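Local structure of borrelidin polyketide synthase, type I (Streptomyces parvulus, 6OBT) at residues E88-A93 with D100-L105; E163-W168 with S270-I275; L62-Y67 with G77-P82; P46-V49 with Q55-W58. The protein probably catalyses, through its dehydratase domain, the loss of water from beta-hydroxyacyl intermediates as the polyketide borrelidin is assembled. All blocks are in the same frame, centred on the assembly; numbering follows the deposited sequence.

In the fold
The four contacts sample different layers of a mainly antiparallel beta fold. Contact 1 is fully buried and purely aliphatic, joining helix 83-97 to strand 101-107. Contact 4, also buried, is a hairpin closed by backbone hydrogen bonds; it meets the same helix, W58 lying against H92 and A93, and its V49–V57 face packs on the second subunit. Contacts 2 and 3 are partly buried and fasten loops. Contact 2, about 22 Å from contact 1 between centres, is a stack of charged guanidinium on indole at the edge of the protein, whereas contact 3 joins a turn to an extended segment by methyl groups alone, continuing from the strand of contact 4 and leading into helix 83-97.

Contact 1 of 4, residues E88-A93 with D100-L105; sequences ELALHA and DSVDEL
A90 turns its methyl group onto the side of V102, CB lying 3.8 Å from V102 CG2. The same CG2 also meets the next helix residue, 3.9 Å from L91 CG, so a single valine methyl fills the angle between two consecutive side chains of the helix. V102 reaches this position because CG1 stands anti to the backbone N (chi1 180°), which leaves CG2 as the branch directed at the helix. L91 starts off along the flank of the helix, and its outer part then swings across V102 at about a right angle, bringing CD2 as well as CG against the valine. Farther along the strand, L105 CD2 makes a looser contact with A90 CB at 4.4 Å. With only the A90 methyl at this point, the short axes of helix and strand pass 8.1 Å apart, their N-to-C directions 125° apart. This is the helix-on-sheet layer of a hotdog fold, two copies of which form the double hotdog of polyketide synthase dehydratases: helix 83-97 is the sausage and the curved antiparallel strands are the bun. Strands 134-142 and 254-263 extend the apolar seat, M138 touching both A90 and L105, and V261 touching both L91 and V102. Strand 101-107 is irregular where it passes the helix, with classic beta bulges at D100–S101 opposite G156 and at D103–E104 opposite I154. On its other side, S101 OG donates to D103 OD2 over 3.0 Å, nearly in line with the carboxylate C–O bond.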
loop_
_atom_site.group_PDB
_atom_site.type_symbol
_atom_site.label_atom_id
_atom_site.label_comp_id
_atom_site.label_asym_id
_atom_site.label_seq_id
_atom_site.Cartn_x
_atom_site.Cartn_y
_atom_site.Cartn_z
ATOM N N GLU A 88 -16.021 8.295 -9.702
ATOM C CA GLU A 88 -16.168 6.848 -9.799
ATOM C C GLU A 88 -15.286 6.117 -8.786
ATOM O O GLU A 88 -15.739 5.176 -8.105
ATOM C CB GLU A 88 -15.850 6.426 -11.244
ATOM C CG GLU A 88 -15.268 5.011 -11.422
ATOM C CD GLU A 88 -16.355 3.960 -11.421
ATOM O OE1 GLU A 88 -16.075 2.776 -11.693
ATOM O OE2 GLU A 88 -17.509 4.335 -11.139
ATOM N N LEU A 89 -14.014 6.532 -8.666
ATOM C CA LEU A 89 -13.126 5.899 -7.689
ATOM C C LEU A 89 -13.592 6.161 -6.262
ATOM O O LEU A 89 -13.508 5.277 -5.411
ATOM C CB LEU A 89 -11.683 6.392 -7.880
ATOM C CG LEU A 89 -11.037 5.948 -9.190
ATOM C CD1 LEU A 89 -9.631 6.557 -9.369
ATOM C CD2 LEU A 89 -10.997 4.441 -9.285
ATOM N N ALA A 90 -14.065 7.377 -5.973
ATOM C CA ALA A 90 -14.582 7.648 -4.638
ATOM C C ALA A 90 -15.798 6.778 -4.332
ATOM O O ALA A 90 -15.920 6.244 -3.220
ATOM C CB ALA A 90 -14.933 9.130 -4.500
ATOM N N LEU A 91 -16.704 6.619 -5.310
ATOM C CA LEU A 91 -17.882 5.771 -5.108
ATOM C C LEU A 91 -17.475 4.327 -4.847
ATOM O O LEU A 91 -18.102 3.626 -4.039
ATOM C CB LEU A 91 -18.810 5.844 -6.327
ATOM C CG LEU A 91 -19.628 7.126 -6.451
ATOM C CD1 LEU A 91 -20.073 7.377 -7.903
ATOM C CD2 LEU A 91 -20.852 7.016 -5.541
ATOM N N HIS A 92 -16.408 3.871 -5.512
ATOM C CA HIS A 92 -15.970 2.494 -5.339
ATOM C C HIS A 92 -15.326 2.297 -3.972
ATOM O O HIS A 92 -15.634 1.334 -3.259
ATOM C CB HIS A 92 -14.990 2.103 -6.446
ATOM C CG HIS A 92 -14.377 0.756 -6.237
ATOM N ND1 HIS A 92 -14.955 -0.404 -6.705
ATOM C CD2 HIS A 92 -13.259 0.381 -5.571
ATOM C CE1 HIS A 92 -14.206 -1.436 -6.356
ATOM N NE2 HIS A 92 -13.178 -0.988 -5.658
ATOM N N ALA A 93 -14.414 3.202 -3.597
ATOM C CA ALA A 93 -13.747 3.101 -2.292
ATOM C C ALA A 93 -14.726 3.311 -1.142
ATOM O O ALA A 93 -14.666 2.604 -0.126
ATOM C CB ALA A 93 -12.615 4.120 -2.214
ATOM N N ASP A 100 -21.760 4.822 1.494
ATOM C CA ASP A 100 -22.415 4.737 0.194
ATOM C C ASP A 100 -22.642 6.094 -0.467
ATOM O O ASP A 100 -23.324 6.158 -1.498
ATOM C CB ASP A 100 -23.747 4.006 0.338
ATOM C CG ASP A 100 -24.740 4.784 1.166
ATOM O OD1 ASP A 100 -25.809 5.154 0.635
ATOM O OD2 ASP A 100 -24.440 5.037 2.352
ATOM N N SER A 101 -22.107 7.180 0.082
ATOM C CA SER A 101 -22.352 8.499 -0.482
ATOM C C SER A 101 -21.048 9.271 -0.580
ATOM O O SER A 101 -20.227 9.250 0.345
ATOM C CB SER A 101 -23.357 9.296 0.353
ATOM O OG SER A 101 -23.411 10.653 -0.066
ATOM N N VAL A 102 -20.856 9.927 -1.720
ATOM C CA VAL A 102 -19.810 10.939 -1.860
ATOM C C VAL A 102 -20.487 12.244 -1.454
ATOM O O VAL A 102 -21.167 12.897 -2.249
ATOM C CB VAL A 102 -19.223 10.977 -3.273
ATOM C CG1 VAL A 102 -18.143 12.040 -3.377
ATOM C CG2 VAL A 102 -18.630 9.608 -3.647
ATOM N N ASP A 103 -20.376 12.574 -0.163
ATOM C CA ASP A 103 -20.938 13.824 0.343
ATOM C C ASP A 103 -20.393 15.016 -0.426
ATOM O O ASP A 103 -21.114 15.988 -0.691
ATOM C CB ASP A 103 -20.617 13.985 1.832
ATOM C CG ASP A 103 -21.480 13.107 2.728
ATOM O OD1 ASP A 103 -21.332 13.206 3.966
ATOM O OD2 ASP A 103 -22.291 12.312 2.199
ATOM N N GLU A 104 -19.114 14.953 -0.797
ATOM C CA GLU A 104 -18.408 16.109 -1.327
ATOM C C GLU A 104 -17.152 15.621 -2.034
ATOM O O GLU A 104 -16.391 14.835 -1.457
ATOM C CB GLU A 104 -18.053 17.058 -0.175
ATOM C CG GLU A 104 -18.161 18.523 -0.472
ATOM C CD GLU A 104 -17.298 19.345 0.466
ATOM O OE1 GLU A 104 -16.544 20.217 -0.023
ATOM O OE2 GLU A 104 -17.371 19.107 1.693
ATOM N N LEU A 105 -16.934 16.077 -3.271
ATOM C CA LEU A 105 -15.648 15.866 -3.935
ATOM C C LEU A 105 -15.318 17.098 -4.768
ATOM O O LEU A 105 -16.144 17.563 -5.561
ATOM C CB LEU A 105 -15.640 14.612 -4.819
ATOM C CG LEU A 105 -14.216 14.141 -5.145
ATOM C CD1 LEU A 105 -13.530 13.581 -3.897
ATOM C CD2 LEU A 105 -14.192 13.128 -6.269
#

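Contact 2 of 4, residues E163-W168 with S270-I275; sequences EPLPEW and SLRVRI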
loop_
_atom_site.group_PDB
_atom_site.type_symbol
_atom_site.label_atom_id
_atom_site.label_comp_id
_atom_site.label_asym_id
_atom_site.label_seq_id
_atom_site.Cartn_x
_atom_site.Cartn_y
_atom_site.Cartn_z
ATOM N N GLU A 163 -35.831 8.779 -6.975
ATOM C CA GLU A 163 -37.228 8.729 -7.356
ATOM C C GLU A 163 -37.403 7.832 -8.570
ATOM O O GLU A 163 -36.441 7.556 -9.295
ATOM C CB GLU A 163 -37.757 10.141 -7.634
ATOM C CG GLU A 163 -37.351 10.743 -8.953
ATOM C CD GLU A 163 -37.674 12.227 -9.015
ATOM O OE1 GLU A 163 -37.990 12.797 -7.948
ATOM O OE2 GLU A 163 -37.600 12.823 -10.117
ATOM N N PRO A 164 -38.606 7.314 -8.797
ATOM C CA PRO A 164 -38.831 6.437 -9.947
ATOM C C PRO A 164 -38.966 7.237 -11.237
ATOM O O PRO A 164 -39.058 8.463 -11.244
ATOM C CB PRO A 164 -40.146 5.733 -9.598
ATOM C CG PRO A 164 -40.876 6.716 -8.742
ATOM C CD PRO A 164 -39.828 7.505 -7.995
ATOM N N LEU A 165 -38.988 6.498 -12.343
ATOM C CA LEU A 165 -39.156 7.047 -13.685
ATOM C C LEU A 165 -40.534 6.643 -14.193
ATOM O O LEU A 165 -40.709 5.512 -14.674
ATOM C CB LEU A 165 -38.059 6.523 -14.618
ATOM C CG LEU A 165 -37.768 7.320 -15.889
ATOM C CD1 LEU A 165 -37.618 8.801 -15.582
ATOM C CD2 LEU A 165 -36.535 6.778 -16.576
ATOM N N PRO A 166 -41.545 7.509 -14.094
ATOM C CA PRO A 166 -42.921 7.061 -14.379
ATOM C C PRO A 166 -43.254 6.941 -15.864
ATOM O O PRO A 166 -44.184 6.199 -16.210
ATOM C CB PRO A 166 -43.780 8.135 -13.693
ATOM C CG PRO A 166 -42.836 8.863 -12.750
ATOM C CD PRO A 166 -41.522 8.835 -13.459
ATOM N N GLU A 167 -42.572 7.676 -16.745
ATOM C CA GLU A 167 -42.754 7.539 -18.192
ATOM C C GLU A 167 -41.495 8.030 -18.899
ATOM O O GLU A 167 -40.746 8.858 -18.369
ATOM C CB GLU A 167 -43.984 8.304 -18.707
ATOM C CG GLU A 167 -43.929 9.823 -18.578
ATOM C CD GLU A 167 -44.394 10.307 -17.222
ATOM O OE1 GLU A 167 -43.866 9.821 -16.206
ATOM O OE2 GLU A 167 -45.305 11.163 -17.175
ATOM N N TRP A 168 -41.274 7.507 -20.112
ATOM C CA TRP A 168 -40.111 7.916 -20.911
ATOM C C TRP A 168 -40.444 7.982 -22.401
ATOM O O TRP A 168 -40.987 7.007 -22.956
ATOM C CB TRP A 168 -38.943 6.964 -20.694
ATOM C CG TRP A 168 -37.675 7.467 -21.344
ATOM C CD1 TRP A 168 -37.133 7.050 -22.522
ATOM C CD2 TRP A 168 -36.812 8.489 -20.841
ATOM N NE1 TRP A 168 -35.969 7.747 -22.785
ATOM C CE2 TRP A 168 -35.756 8.643 -21.769
ATOM C CE3 TRP A 168 -36.831 9.296 -19.700
ATOM C CZ2 TRP A 168 -34.725 9.556 -21.581
ATOM C CZ3 TRP A 168 -35.798 10.209 -19.517
ATOM C CH2 TRP A 168 -34.769 10.333 -20.455
ATOM N N SER A 270 -26.447 1.719 -20.516
ATOM C CA SER A 270 -27.317 2.681 -21.179
ATOM C C SER A 270 -28.163 3.394 -20.135
ATOM O O SER A 270 -28.730 2.748 -19.249
ATOM C CB SER A 270 -28.221 1.999 -22.211
ATOM O OG SER A 270 -29.171 2.915 -22.725
ATOM N N LEU A 271 -28.265 4.722 -20.254
ATOM C CA LEU A 271 -28.911 5.530 -19.226
ATOM C C LEU A 271 -29.988 6.438 -19.809
ATOM O O LEU A 271 -29.890 6.905 -20.947
ATOM C CB LEU A 271 -27.931 6.424 -18.493
ATOM C CG LEU A 271 -26.840 5.720 -17.700
ATOM C CD1 LEU A 271 -25.793 6.759 -17.352
ATOM C CD2 LEU A 271 -27.435 5.094 -16.463
ATOM N N ARG A 272 -31.001 6.697 -18.980
ATOM C CA ARG A 272 -31.938 7.804 -19.152
ATOM C C ARG A 272 -31.627 8.848 -18.088
ATOM O O ARG A 272 -31.525 8.513 -16.899
ATOM C CB ARG A 272 -33.383 7.304 -19.044
ATOM C CG ARG A 272 -33.671 6.304 -20.124
ATOM C CD ARG A 272 -34.966 5.533 -19.947
ATOM N NE ARG A 272 -35.192 4.711 -21.131
ATOM C CZ ARG A 272 -36.329 4.083 -21.406
ATOM N NH1 ARG A 272 -36.438 3.360 -22.514
ATOM N NH2 ARG A 272 -37.350 4.171 -20.572
ATOM N N VAL A 273 -31.410 10.091 -18.514
ATOM C CA VAL A 273 -30.794 11.115 -17.681
ATOM C C VAL A 273 -31.707 12.331 -17.618
ATOM O O VAL A 273 -32.298 12.726 -18.629
ATOM C CB VAL A 273 -29.398 11.489 -18.222
ATOM C CG1 VAL A 273 -28.713 12.500 -17.322
ATOM C CG2 VAL A 273 -28.538 10.240 -18.355
ATOM N N ARG A 274 -31.826 12.922 -16.431
ATOM C CA ARG A 274 -32.591 14.149 -16.238
ATOM C C ARG A 274 -31.723 15.144 -15.498
ATOM O O ARG A 274 -31.260 14.853 -14.390
ATOM C CB ARG A 274 -33.889 13.915 -15.449
ATOM C CG ARG A 274 -34.588 15.263 -15.140
ATOM C CD ARG A 274 -35.950 15.083 -14.489
ATOM N NE ARG A 274 -36.982 14.793 -15.475
ATOM C CZ ARG A 274 -37.878 15.674 -15.913
ATOM N NH1 ARG A 274 -37.866 16.923 -15.468
ATOM N NH2 ARG A 274 -38.792 15.307 -16.803
ATOM N N ILE A 275 -31.504 16.311 -16.106
ATOM C CA ILE A 275 -30.629 17.348 -15.567
ATOM C C ILE A 275 -31.478 18.570 -15.244
ATOM O O ILE A 275 -32.263 19.027 -16.084
ATOM C CB ILE A 275 -29.503 17.712 -16.558
ATOM C CG1 ILE A 275 -28.749 16.451 -16.997
ATOM C CG2 ILE A 275 -28.542 18.745 -15.946
ATOM C CD1 ILE A 275 -27.567 16.730 -17.915
#
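L165 is the first residue of 163-168, part of the loop between strands 148-156 and 174-176, to touch strand 270-276 of the antiparallel strands. The CD2 methyl of L165 lies across the aliphatic part of R272 at about a right angle, 3.9 Å from R272 CD, while W285 of the adjacent strand 281-286 also touches the leucine. Past P166 and E167 the chain brings in W168, which carries most of the contact. Here CG is anti to the backbone N (chi1 -172°), laying the indole along the arginine, whose own chain is extended from CG to NE. R272 CB and CG run over the six-membered ring, and R272 CD sits 3.5 Å from the centroid of the five-membered ring, only 4° from its normal, as a CH-pi contact. The guanidinium then continues flat over the pyrrole side as a cation-pi stack, its plane 13° from that of the ring and its centre 3.8 Å away; W168 CD1 lies over the middle of the group. R272 NH2 reaches past the ring to W168 CB at 3.2 Å. At the far end, W168 CH2 approaches V273 N obliquely. A hydrogen bond from W168 NE1 to E212 OE1 holds the ring and may make the indole a slightly better partner for the cation. Stack and bond together join the loop to strands 270-276 and 208-214.

Contact 3 of 4, residues L62-Y67 with G77-P82; sequences LSLPSY and GQVLLP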
loop_
_atom_site.group_PDB
_atom_site.type_symbol
_atom_site.label_atom_id
_atom_site.label_comp_id
_atom_site.label_asym_id
_atom_site.label_seq_id
_atom_site.Cartn_x
_atom_site.Cartn_y
_atom_site.Cartn_z
ATOM N N LEU A 62 -1.862 3.923 -14.123
ATOM C CA LEU A 62 -2.600 4.394 -15.293
ATOM C C LEU A 62 -1.637 4.683 -16.436
ATOM O O LEU A 62 -0.592 5.313 -16.236
ATOM C CB LEU A 62 -3.403 5.658 -14.977
ATOM C CG LEU A 62 -4.603 5.548 -14.037
ATOM C CD1 LEU A 62 -5.377 6.861 -14.038
ATOM C CD2 LEU A 62 -5.506 4.363 -14.396
ATOM N N SER A 63 -2.000 4.232 -17.632
ATOM C CA SER A 63 -1.260 4.553 -18.840
ATOM C C SER A 63 -2.182 4.311 -20.027
ATOM O O SER A 63 -3.149 3.553 -19.937
ATOM C CB SER A 63 0.022 3.725 -18.962
ATOM O OG SER A 63 -0.237 2.404 -19.406
ATOM N N LEU A 64 -1.872 4.964 -21.137
ATOM C CA LEU A 64 -2.706 4.757 -22.315
ATOM C C LEU A 64 -2.520 3.366 -22.930
ATOM O O LEU A 64 -3.480 2.820 -23.481
ATOM C CB LEU A 64 -2.451 5.850 -23.353
ATOM C CG LEU A 64 -2.888 7.228 -22.828
ATOM C CD1 LEU A 64 -2.129 8.364 -23.507
ATOM C CD2 LEU A 64 -4.399 7.432 -22.949
ATOM N N PRO A 65 -1.341 2.737 -22.866
ATOM C CA PRO A 65 -1.275 1.345 -23.344
ATOM C C PRO A 65 -2.125 0.389 -22.527
ATOM O O PRO A 65 -2.573 -0.634 -23.059
ATOM C CB PRO A 65 0.220 1.022 -23.255
ATOM C CG PRO A 65 0.869 2.342 -23.490
ATOM C CD PRO A 65 0.009 3.326 -22.749
ATOM N N SER A 66 -2.378 0.699 -21.252
ATOM C CA SER A 66 -3.220 -0.157 -20.427
ATOM C C SER A 66 -4.703 0.126 -20.632
ATOM O O SER A 66 -5.525 -0.785 -20.500
ATOM C CB SER A 66 -2.858 0.010 -18.950
ATOM O OG SER A 66 -1.619 -0.623 -18.672
ATOM N N TYR A 67 -5.062 1.366 -20.941
ATOM C CA TYR A 67 -6.453 1.745 -21.189
ATOM C C TYR A 67 -6.472 2.685 -22.382
ATOM O O TYR A 67 -6.618 3.904 -22.228
ATOM C CB TYR A 67 -7.076 2.408 -19.961
ATOM C CG TYR A 67 -6.703 1.772 -18.637
ATOM C CD1 TYR A 67 -5.611 2.226 -17.910
ATOM C CD2 TYR A 67 -7.449 0.720 -18.116
ATOM C CE1 TYR A 67 -5.268 1.655 -16.705
ATOM C CE2 TYR A 67 -7.115 0.135 -16.910
ATOM C CZ TYR A 67 -6.021 0.610 -16.207
ATOM O OH TYR A 67 -5.674 0.042 -14.999
ATOM N N GLY A 77 -6.154 19.443 -27.225
ATOM C CA GLY A 77 -5.027 18.627 -27.632
ATOM C C GLY A 77 -4.370 17.807 -26.546
ATOM O O GLY A 77 -3.424 17.063 -26.842
ATOM N N GLN A 78 -4.814 17.918 -25.303
ATOM C CA GLN A 78 -4.228 17.163 -24.204
ATOM C C GLN A 78 -5.137 16.007 -23.818
ATOM O O GLN A 78 -6.357 16.175 -23.704
ATOM C CB GLN A 78 -3.993 18.061 -22.991
ATOM C CG GLN A 78 -2.893 19.100 -23.171
ATOM C CD GLN A 78 -2.482 19.727 -21.849
ATOM O OE1 GLN A 78 -1.321 19.635 -21.432
ATOM N NE2 GLN A 78 -3.439 20.360 -21.175
ATOM N N VAL A 79 -4.546 14.832 -23.618
ATOM C CA VAL A 79 -5.292 13.717 -23.035
ATOM C C VAL A 79 -5.387 13.944 -21.527
ATOM O O VAL A 79 -4.396 13.807 -20.804
ATOM C CB VAL A 79 -4.640 12.364 -23.350
ATOM C CG1 VAL A 79 -5.445 11.221 -22.714
ATOM C CG2 VAL A 79 -4.516 12.166 -24.849
ATOM N N LEU A 80 -6.584 14.284 -21.045
ATOM C CA LEU A 80 -6.841 14.459 -19.627
ATOM C C LEU A 80 -7.676 13.291 -19.133
ATOM O O LEU A 80 -8.606 12.852 -19.822
ATOM C CB LEU A 80 -7.611 15.750 -19.323
ATOM C CG LEU A 80 -7.083 17.141 -19.641
ATOM C CD1 LEU A 80 -7.710 18.169 -18.684
ATOM C CD2 LEU A 80 -5.589 17.204 -19.621
ATOM N N LEU A 81 -7.337 12.795 -17.949
ATOM C CA LEU A 81 -8.239 11.898 -17.248
ATOM C C LEU A 81 -9.543 12.640 -16.968
ATOM O O LEU A 81 -9.514 13.785 -16.496
ATOM C CB LEU A 81 -7.588 11.414 -15.946
ATOM C CG LEU A 81 -8.300 10.198 -15.339
ATOM C CD1 LEU A 81 -8.072 8.967 -16.214
ATOM C CD2 LEU A 81 -7.791 9.942 -13.909
ATOM N N PRO A 82 -10.694 12.075 -17.304
ATOM C CA PRO A 82 -11.937 12.800 -17.029
ATOM C C PRO A 82 -12.129 12.943 -15.523
ATOM O O PRO A 82 -11.834 12.030 -14.751
ATOM C CB PRO A 82 -13.024 11.944 -17.697
ATOM C CG PRO A 82 -12.396 10.642 -18.023
ATOM C CD PRO A 82 -10.901 10.797 -18.003
#
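L62 and L81 lie with their CA atoms 9.6 Å apart, and L64 and V79 are separated almost as widely, at 9.4 Å between CA atoms. The two backbones therefore do not meet, and side chains alone span the gap. L62 closes strand 55-62, and beyond it the chain turns back; the facing residues 77-82 are extended from Q78 onward. Each of the two bridges is a meeting of methyl groups. L64 and V79 reach toward each other tip to tip, L64 CD2 standing 3.9 Å from V79 CG1. The second pair is arranged differently: L62 and L81 cross at about a right angle, and L62 CD1 rests in the fork of L81, 3.9 Å from L81 CD2 and 4.1 Å from L81 CD1. L81 does not set out straight toward L62; with CG anti to the backbone N (chi1 -165°) its two methyls are nevertheless carried to the leucine. G77 and P82 fit the HxxxGxxxxP signature that begins at H73, probably the catalytic histidine, as in related dehydratases; L80 O is hydrogen-bonded to H73 ND1, and P82 packs on H73. L70 touches both L64 and L81, and F44 touches L62. Backbone bonds tie L62 to V119 of strand 119-127, V79 to L113 and L81 to L111. Strand 78-79, at one edge of a small sheet with strands 73-75 and 190-192, is followed, after L80-P82, by helix 83-97.

Contact 4 of 4, residues P46-V49 with Q55-W58; sequences PAAV and QRVW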
loop_
_atom_site.group_PDB
_atom_site.type_symbol
_atom_site.label_atom_id
_atom_site.label_comp_id
_atom_site.label_asym_id
_atom_site.label_seq_id
_atom_site.Cartn_x
_atom_site.Cartn_y
_atom_site.Cartn_z
ATOM N N PRO A 46 -6.632 -1.831 -8.792
ATOM C CA PRO A 46 -6.856 -3.270 -8.573
ATOM C C PRO A 46 -6.485 -3.766 -7.183
ATOM O O PRO A 46 -6.834 -4.908 -6.851
ATOM C CB PRO A 46 -5.960 -3.930 -9.632
ATOM C CG PRO A 46 -5.619 -2.837 -10.602
ATOM C CD PRO A 46 -5.609 -1.574 -9.817
ATOM N N ALA A 47 -5.793 -2.971 -6.369
ATOM C CA ALA A 47 -5.311 -3.438 -5.073
ATOM C C ALA A 47 -5.648 -2.413 -4.007
ATOM O O ALA A 47 -5.659 -1.208 -4.272
ATOM C CB ALA A 47 -3.787 -3.678 -5.103
ATOM N N ALA A 48 -5.902 -2.896 -2.789
ATOM C CA ALA A 48 -6.178 -2.041 -1.646
ATOM C C ALA A 48 -5.211 -2.375 -0.522
ATOM O O ALA A 48 -4.904 -3.549 -0.285
ATOM C CB ALA A 48 -7.624 -2.221 -1.138
ATOM N N VAL A 49 -4.745 -1.341 0.175
ATOM C CA VAL A 49 -3.764 -1.473 1.248
ATOM C C VAL A 49 -4.415 -0.963 2.525
ATOM O O VAL A 49 -4.478 0.253 2.752
ATOM C CB VAL A 49 -2.472 -0.701 0.955
ATOM C CG1 VAL A 49 -1.390 -1.067 1.976
ATOM C CG2 VAL A 49 -1.991 -0.977 -0.449
ATOM N N GLN A 55 -6.418 4.110 8.075
ATOM C CA GLN A 55 -6.397 4.477 6.671
ATOM C C GLN A 55 -6.504 3.251 5.789
ATOM O O GLN A 55 -6.051 2.160 6.144
ATOM C CB GLN A 55 -5.105 5.214 6.315
ATOM C CG GLN A 55 -5.179 6.707 6.459
ATOM C CD GLN A 55 -4.020 7.409 5.785
ATOM O OE1 GLN A 55 -2.951 6.824 5.582
ATOM N NE2 GLN A 55 -4.224 8.674 5.439
ATOM N N ARG A 56 -7.076 3.457 4.609
ATOM C CA ARG A 56 -7.109 2.455 3.556
ATOM C C ARG A 56 -6.717 3.147 2.265
ATOM O O ARG A 56 -7.246 4.222 1.958
ATOM C CB ARG A 56 -8.490 1.811 3.396
ATOM C CG ARG A 56 -9.055 1.145 4.640
ATOM C CD ARG A 56 -10.296 0.326 4.276
ATOM N NE ARG A 56 -10.038 -0.587 3.160
ATOM C CZ ARG A 56 -10.963 -1.352 2.589
ATOM N NH1 ARG A 56 -12.218 -1.311 3.022
ATOM N NH2 ARG A 56 -10.636 -2.153 1.581
ATOM N N VAL A 57 -5.835 2.523 1.494
ATOM C CA VAL A 57 -5.328 3.128 0.266
ATOM C C VAL A 57 -5.602 2.188 -0.895
ATOM O O VAL A 57 -5.255 1.005 -0.831
ATOM C CB VAL A 57 -3.827 3.444 0.369
ATOM C CG1 VAL A 57 -3.315 4.025 -0.961
ATOM C CG2 VAL A 57 -3.574 4.427 1.502
ATOM N N TRP A 58 -6.238 2.709 -1.946
ATOM C CA TRP A 58 -6.385 1.981 -3.199
ATOM C C TRP A 58 -5.284 2.451 -4.142
ATOM O O TRP A 58 -4.969 3.643 -4.193
ATOM C CB TRP A 58 -7.773 2.203 -3.840
ATOM C CG TRP A 58 -8.896 1.432 -3.156
ATOM C CD1 TRP A 58 -9.524 0.296 -3.606
ATOM C CD2 TRP A 58 -9.497 1.750 -1.901
ATOM N NE1 TRP A 58 -10.491 -0.104 -2.700
ATOM C CE2 TRP A 58 -10.491 0.778 -1.649
ATOM C CE3 TRP A 58 -9.285 2.763 -0.953
ATOM C CZ2 TRP A 58 -11.263 0.785 -0.488
ATOM C CZ3 TRP A 58 -10.065 2.770 0.198
ATOM C CH2 TRP A 58 -11.037 1.787 0.418
#
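V49 and V57 exchange two backbone hydrogen bonds as the hydrogen-bonded pair of an antiparallel beta hairpin, strands 47-50 and 55-62. V49 N donates to V57 O over a short 2.6 Å, approaching in the carbonyl plane; the return bond, V57 N to V49 O, spans 2.9 Å and comes from above the plane of its carbonyl. CA-H...O contacts flank them, among them A48 CA to V57 O at 3.3 Å and W58 CA to A47 O at 3.4 Å. The two valines share one face of the hairpin, their CB atoms 4.4 Å apart, and this face is packed by the second subunit, whose R122 touches V49 and whose L51 touches V57. The other face carries A48 and W58, the non-hydrogen-bonded pair. W58 NE1 bonds to Q96 OE1 near the C-terminal end of helix 83-97. R56, bent at chi3 (52°) and salt-bridged to D50, presents a guanidinium face to W58 CZ2, which lies 3.6 Å above its plane, off toward the rim of the group. A48 CB sits over the indole face, 4.0 Å from the centroid of the W58 five-membered ring and 15° off its normal.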